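Local coordinates for fiber protein 2 (Human adenovirus type 41, PDB 2BZV) that forms trimeric spikes at the capsid vertices whose head domain is thought to attach the virion to a host receptor, at residues C28-Y31 / D35-L38; L72-D77 / C85-S90. One frame throughout, in Å; residues are numbered along the deposited sequence.

Contact 1: C28-Y31 / D35-L38; sequences CSIY and DANL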
ATOM      1  N   CYS A  28     -10.689 -14.377  18.887  1.00 10.71           N
ATOM      2  CA  CYS A  28      -9.320 -14.190  19.320  1.00 11.15           C
ATOM      3  C   CYS A  28      -9.308 -14.189  20.845  1.00 11.23           C
ATOM      4  O   CYS A  28     -10.222 -13.668  21.472  1.00 12.01           O
ATOM      5  CB  CYS A  28      -8.791 -12.871  18.738  1.00 11.50           C
ATOM      6  SG  CYS A  28      -7.047 -12.535  19.030  1.00 13.23           S
ATOM      7  N   SER A  29      -8.266 -14.783  21.424  1.00 11.37           N
ATOM      8  CA  SER A  29      -8.145 -14.945  22.873  1.00 12.05           C
ATOM      9  C   SER A  29      -6.828 -14.355  23.358  1.00 11.83           C
ATOM     10  O   SER A  29      -5.775 -14.965  23.162  1.00 13.29           O
ATOM     11  CB  SER A  29      -8.201 -16.438  23.214  1.00 12.94           C
ATOM     12  OG  SER A  29      -9.438 -16.999  22.791  1.00 14.66           O
ATOM     13  N   ILE A  30      -6.886 -13.172  23.957  1.00 12.01           N
ATOM     14  CA  ILE A  30      -5.667 -12.482  24.406  1.00 12.26           C
ATOM     15  C   ILE A  30      -5.411 -12.757  25.886  1.00 12.51           C
ATOM     16  O   ILE A  30      -4.341 -13.253  26.232  1.00 12.87           O
ATOM     17  CB  ILE A  30      -5.767 -10.965  24.154  1.00 12.65           C
ATOM     18  CG1 ILE A  30      -5.991 -10.663  22.665  1.00 13.61           C
ATOM     19  CG2 ILE A  30      -4.520 -10.271  24.696  1.00 12.94           C
ATOM     20  CD1 ILE A  30      -4.836 -11.094  21.766  1.00 16.04           C
ATOM     21  N   TYR A  31      -6.385 -12.446  26.738  1.00 13.34           N
ATOM     22  CA  TYR A  31      -6.254 -12.681  28.190  1.00 14.28           C
ATOM     23  C   TYR A  31      -7.191 -13.777  28.658  1.00 15.07           C
ATOM     24  O   TYR A  31      -6.898 -14.461  29.632  1.00 17.30           O
ATOM     25  CB  TYR A  31      -6.598 -11.426  28.974  1.00 14.72           C
ATOM     26  CG  TYR A  31      -5.756 -10.213  28.701  1.00 14.65           C
ATOM     27  CD1 TYR A  31      -4.364 -10.263  28.748  1.00 14.87           C
ATOM     28  CD2 TYR A  31      -6.363  -8.992  28.452  1.00 16.20           C
ATOM     29  CE1 TYR A  31      -3.605  -9.126  28.518  1.00 15.09           C
ATOM     30  CE2 TYR A  31      -5.617  -7.854  28.219  1.00 17.44           C
ATOM     31  CZ  TYR A  31      -4.238  -7.919  28.250  1.00 16.29           C
ATOM     32  OH  TYR A  31      -3.500  -6.778  28.020  1.00 18.70           O
ATOM     33  N   ASP A  35     -12.043 -13.091  23.862  1.00 13.78           N
ATOM     34  CA  ASP A  35     -12.195 -11.757  24.409  1.00 13.34           C
ATOM     35  C   ASP A  35     -11.966 -10.667  23.373  1.00 12.45           C
ATOM     36  O   ASP A  35     -12.085  -9.486  23.708  1.00 13.08           O
ATOM     37  CB  ASP A  35     -11.285 -11.545  25.631  1.00 13.72           C
ATOM     38  CG  ASP A  35      -9.802 -11.726  25.336  1.00 13.41           C
ATOM     39  OD1 ASP A  35      -9.425 -12.031  24.181  1.00 13.23           O
ATOM     40  OD2 ASP A  35      -8.990 -11.549  26.290  1.00 13.84           O
ATOM     41  N   ALA A  36     -11.664 -11.051  22.127  1.00 11.74           N
ATOM     42  CA  ALA A  36     -11.357 -10.070  21.099  1.00 11.76           C
ATOM     43  C   ALA A  36     -11.829 -10.528  19.731  1.00 10.98           C
ATOM     44  O   ALA A  36     -12.067 -11.720  19.491  1.00 11.77           O
ATOM     45  CB  ALA A  36      -9.846  -9.814  21.057  1.00 12.51           C
ATOM     46  N   ASN A  37     -11.942  -9.556  18.826  1.00 11.05           N
ATOM     47  CA  ASN A  37     -12.184  -9.829  17.420  1.00 10.96           C
ATOM     48  C   ASN A  37     -10.962  -9.408  16.626  1.00 10.13           C
ATOM     49  O   ASN A  37     -10.543  -8.250  16.723  1.00 11.24           O
ATOM     50  CB  ASN A  37     -13.422  -9.080  16.918  1.00 11.60           C
ATOM     51  CG  ASN A  37     -13.789  -9.505  15.512  1.00 11.92           C
ATOM     52  OD1 ASN A  37     -13.108  -9.114  14.556  1.00 12.40           O
ATOM     53  ND2 ASN A  37     -14.838 -10.312  15.377  1.00 14.91           N
ATOM     54  N   LEU A  38     -10.396 -10.346  15.870  1.00  9.36           N
ATOM     55  CA  LEU A  38      -9.273 -10.051  14.990  1.00  9.71           C
ATOM     56  C   LEU A  38      -9.728 -10.121  13.551  1.00  9.00           C
ATOM     57  O   LEU A  38     -10.229 -11.158  13.095  1.00 10.04           O
ATOM     58  CB  LEU A  38      -8.143 -11.058  15.205  1.00 10.22           C
ATOM     59  CG  LEU A  38      -6.940 -10.864  14.259  1.00 13.21           C
ATOM     60  CD1 LEU A  38      -6.224  -9.547  14.542  1.00 12.78           C
ATOM     61  CD2 LEU A  38      -5.973 -12.014  14.383  1.00 16.96           C
TER

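Contact 2: L72-D77 / C85-S90; sequences LKLPFD and CALESS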
ATOM      1  N   LEU A  72       0.465  -9.934  19.430  1.00 11.15           N
ATOM      2  CA  LEU A  72      -0.248 -11.079  18.883  1.00 11.88           C
ATOM      3  C   LEU A  72       0.689 -11.789  17.932  1.00 10.38           C
ATOM      4  O   LEU A  72       1.164 -11.176  16.978  1.00 10.39           O
ATOM      5  CB  LEU A  72      -1.497 -10.626  18.111  1.00 13.25           C
ATOM      6  CG  LEU A  72      -2.199 -11.706  17.268  1.00 15.81           C
ATOM      7  CD1 LEU A  72      -2.824 -12.738  18.188  1.00 17.79           C
ATOM      8  CD2 LEU A  72      -3.240 -11.081  16.329  1.00 17.80           C
ATOM      9  N   LYS A  73       0.925 -13.073  18.165  1.00 10.59           N
ATOM     10  CA  LYS A  73       1.776 -13.876  17.296  1.00 10.45           C
ATOM     11  C   LYS A  73       0.946 -14.902  16.542  1.00  9.90           C
ATOM     12  O   LYS A  73       0.181 -15.663  17.150  1.00 12.14           O
ATOM     13  CB  LYS A  73       2.865 -14.574  18.113  1.00 11.83           C
ATOM     14  CG  LYS A  73       3.869 -15.283  17.239  1.00 13.44           C
ATOM     15  CD  LYS A  73       5.038 -15.723  18.089  1.00 15.87           C
ATOM     16  CE  LYS A  73       6.069 -16.363  17.187  1.00 17.12           C
ATOM     17  NZ  LYS A  73       7.222 -16.869  18.002  1.00 21.41           N
ATOM     18  N   LEU A  74       1.121 -14.937  15.227  1.00  8.93           N
ATOM     19  CA  LEU A  74       0.489 -15.946  14.375  1.00  8.78           C
ATOM     20  C   LEU A  74       1.605 -16.824  13.812  1.00  8.27           C
ATOM     21  O   LEU A  74       2.379 -16.379  12.956  1.00  8.23           O
ATOM     22  CB  LEU A  74      -0.305 -15.311  13.233  1.00  9.12           C
ATOM     23  CG  LEU A  74      -1.416 -14.343  13.669  1.00 10.54           C
ATOM     24  CD1 LEU A  74      -2.136 -13.829  12.445  1.00 11.84           C
ATOM     25  CD2 LEU A  74      -2.412 -14.994  14.620  1.00 11.73           C
ATOM     26  N   PRO A  75       1.728 -18.053  14.321  1.00  8.41           N
ATOM     27  CA  PRO A  75       2.760 -18.976  13.862  1.00  8.82           C
ATOM     28  C   PRO A  75       2.252 -19.915  12.777  1.00  8.50           C
ATOM     29  O   PRO A  75       1.079 -20.317  12.811  1.00  9.18           O
ATOM     30  CB  PRO A  75       3.067 -19.778  15.137  1.00  9.34           C
ATOM     31  CG  PRO A  75       1.725 -19.881  15.825  1.00 10.16           C
ATOM     32  CD  PRO A  75       0.951 -18.635  15.434  1.00  9.35           C
ATOM     33  N   PHE A  76       3.132 -20.280  11.850  1.00  8.58           N
ATOM     34  CA  PHE A  76       2.786 -21.181  10.747  1.00  8.73           C
ATOM     35  C   PHE A  76       3.847 -22.265  10.625  1.00  8.82           C
ATOM     36  O   PHE A  76       5.016 -22.041  10.947  1.00  9.39           O
ATOM     37  CB  PHE A  76       2.711 -20.426   9.410  1.00  8.88           C
ATOM     38  CG  PHE A  76       1.696 -19.305   9.413  1.00  8.62           C
ATOM     39  CD1 PHE A  76       0.414 -19.497   8.912  1.00  9.43           C
ATOM     40  CD2 PHE A  76       2.028 -18.064   9.919  1.00 10.71           C
ATOM     41  CE1 PHE A  76      -0.510 -18.456   8.943  1.00 10.17           C
ATOM     42  CE2 PHE A  76       1.118 -17.026   9.944  1.00 12.20           C
ATOM     43  CZ  PHE A  76      -0.151 -17.226   9.457  1.00 11.37           C
ATOM     44  N   ASP A  77       3.433 -23.426  10.125  1.00  9.72           N
ATOM     45  CA  ASP A  77       4.404 -24.471   9.809  1.00 10.20           C
ATOM     46  C   ASP A  77       5.101 -24.168   8.480  1.00 10.30           C
ATOM     47  O   ASP A  77       4.803 -23.164   7.810  1.00 10.29           O
ATOM     48  CB  ASP A  77       3.768 -25.872   9.879  1.00 10.57           C
ATOM     49  CG  ASP A  77       2.767 -26.169   8.768  1.00 11.08           C
ATOM     50  OD1 ASP A  77       2.710 -25.436   7.758  1.00 11.17           O
ATOM     51  OD2 ASP A  77       2.038 -27.177   8.917  1.00 13.84           O
ATOM     52  N   CYS A  85      -2.824 -20.977  18.174  1.00 12.25           N
ATOM     53  CA  CYS A  85      -2.456 -19.647  18.626  1.00 11.63           C
ATOM     54  C   CYS A  85      -3.712 -18.922  19.082  1.00 11.22           C
ATOM     55  O   CYS A  85      -4.769 -19.546  19.204  1.00 12.08           O
ATOM     56  CB  CYS A  85      -1.724 -18.888  17.514  1.00 11.31           C
ATOM     57  SG  CYS A  85      -2.764 -18.491  16.095  1.00 10.75           S
ATOM     58  N   ALA A  86      -3.592 -17.620  19.329  1.00 11.29           N
ATOM     59  CA  ALA A  86      -4.707 -16.847  19.876  1.00 11.44           C
ATOM     60  C   ALA A  86      -5.878 -16.709  18.900  1.00 10.89           C
ATOM     61  O   ALA A  86      -6.986 -16.394  19.337  1.00 11.75           O
ATOM     62  CB  ALA A  86      -4.241 -15.473  20.301  1.00 12.51           C
ATOM     63  N   LEU A  87      -5.636 -16.870  17.599  1.00 10.46           N
ATOM     64  CA  LEU A  87      -6.681 -16.753  16.589  1.00 10.49           C
ATOM     65  C   LEU A  87      -7.377 -18.085  16.408  1.00 10.73           C
ATOM     66  O   LEU A  87      -6.732 -19.103  16.195  1.00 11.48           O
ATOM     67  CB  LEU A  87      -6.036 -16.352  15.255  1.00 10.24           C
ATOM     68  CG  LEU A  87      -6.969 -16.302  14.031  1.00 10.58           C
ATOM     69  CD1 LEU A  87      -8.138 -15.337  14.215  1.00 12.11           C
ATOM     70  CD2 LEU A  87      -6.158 -15.943  12.791  1.00 10.67           C
ATOM     71  N   GLU A  88      -8.707 -18.061  16.418  1.00 11.00           N
ATOM     72  CA  GLU A  88      -9.513 -19.251  16.125  0.50 12.61           C
ATOM     73  C   GLU A  88      -9.216 -19.715  14.689  1.00 11.49           C
ATOM     74  O   GLU A  88      -9.574 -19.021  13.732  1.00 11.15           O
ATOM     75  CB  GLU A  88     -11.004 -18.894  16.327  0.50 13.09           C
ATOM     76  CG  GLU A  88     -12.077 -19.915  15.899  0.50 16.72           C
ATOM     77  CD  GLU A  88     -13.517 -19.480  16.249  0.55 20.27           C
ATOM     78  OE1 GLU A  88     -11.361 -21.195  18.056  0.60 21.32           O
ATOM     79  OE2 GLU A  88     -11.055 -19.879  19.801  0.60 23.14           O
ATOM     80  N   SER A  89      -8.599 -20.890  14.533  1.00 12.17           N
ATOM     81  CA  SER A  89      -8.165 -21.300  13.194  0.50 13.11           C
ATOM     82  C   SER A  89      -9.325 -21.511  12.219  1.00 12.16           C
ATOM     83  O   SER A  89      -9.153 -21.328  11.013  1.00 12.74           O
ATOM     84  CB  SER A  89      -7.308 -22.565  13.256  0.50 14.03           C
ATOM     85  OG  SER A  89      -8.094 -23.644  13.716  0.50 16.09           O
ATOM     86  N   SER A  90     -10.512 -21.854  12.718  1.00 11.53           N
ATOM     87  CA  SER A  90     -11.644 -22.038  11.825  1.00 12.75           C
ATOM     88  C   SER A  90     -12.080 -20.745  11.153  1.00 11.23           C
ATOM     89  O   SER A  90     -12.850 -20.786  10.202  1.00 13.09           O
ATOM     90  CB  SER A  90     -12.830 -22.658  12.571  1.00 14.26           C
ATOM     91  OG  SER A  90     -13.354 -21.738  13.505  1.00 17.48           O
TER
HETATM   92  O   HOH W   1      -0.984 -16.292  19.495  1.00 14.52           O

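Contact 1: C28-Y31 / D35-L38
With chi1 at 60°, Asp35 swings its carboxylate across to the backbone of Ile30 and Tyr31. Because chi2 is close to zero, OD1 is turned back toward its own CA while OD2 points onward, and each oxygen meets one of two successive amides. The motif is a chain reversal in the loop leading into strand 36-45 of the antiparallel beta fold of the adenovirus fiber knob, held by the Asp35 carboxylate and one beta bridge. Ile30 N donates to Asp35 OD1 at 2.8 Å, almost straight at 173°. Tyr31 N reaches Asp35 OD2, also at 2.8 Å, with an angle of 160°. Both donors lie on the syn sides and slightly out of the carboxylate plane, so the two bonds together fix the rotation of the group. Glu32 N adds a further hydrogen bond to OD2; three amide donors would probably stabilise the charged carboxylate, although it is largely buried.

Next to the acid, a single beta bridge joins the loop to the start of strand 36-45. Cys28 and Ala36 form this antiparallel, hydrogen-bonded pair: Ala36 N donates to Cys28 O at 3.1 Å, whereas the return bond from Cys28 N to Ala36 O, of the same length, is bent and weak. The side chains beside this bridge are apolar. Cys28 CB lies 4.0 Å from Ala36 CB and equally far from Leu38 CB, and Leu38 carries the packing inward onto Ile53 and Ile55 of strand 48-57. Ile30 CG1 approaches Ala36 CB more loosely, at 4.3 Å. The other branch of the isoleucine, CG2, turns to its neighbour and sits 4.0 Å above the centre of one face of the Tyr31 ring.

Contact 2: L72-D77 / C85-S90
Pro75 meets Cys85 through the CD corner of its puckered ring, the nearest thing to a ring contact here; no planar side chain takes part across the two segments, and no aromatic stack is involved. Pro75 CD presses on Cys85 CB at 3.4 Å, tighter than usual van der Waals packing, and the same CD lies 3.8 Å from Cys85 SG. The arrangement is a loop packed against strand 69-76, which pairs with strand 146-153 in the antiparallel beta sandwich of the knob. No direct hydrogen bond joins the two segments; apolar contacts and one water do.

A chi1 of 67° turns the Cys85 sulfur toward the strand. There Leu74 CD2 sits between Cys85 SG, at 3.8 Å, and Leu87 CB, at 3.9 Å. One methyl thus serves two loop residues, while Leu74 also packs on Phe150 of strand 146-153 and Leu40 of strand 36-45. Leu72 makes a separate touch, its CD1 resting 3.7 Å from Ala86 CB. The sulfur has a polar role within its own loop as well: Leu87 N points to Cys85 SG at 3.6 Å with an angle of 156°, a weak hydrogen bond within the loop, spanning Ala86.

Strand pairing is absent between the two segments, although Pro75 makes a backbone hydrogen bond with Leu83 just before the loop segment. A water links them instead, answering one polar group on each side. It accepts from Ala86 N at 2.9 Å and donates to Lys73 O, the water oxygen lying 2.7 Å from that carbonyl oxygen.

Contact 1 closes before contact 2 opens along the chain, and their centres lie about 11 Å apart within the same knob domain. Contact 1 sits at the start of strand 36-45, in the sheet that also holds strand 48-57; contact 2 lies against strand 69-76, in the sheet with strand 146-153. They meet directly: Ser29 N and Ala86 O, 2.9 Å apart, probably form a hydrogen bond between the two loops, while Leu38 CD2 packs against Leu72 CD2 at 3.5 Å. Leu38 also touches Leu87, so the loops and both sheets share one apolar layer. No other chain of the trimer touches either contact, so this packing is internal to one subunit.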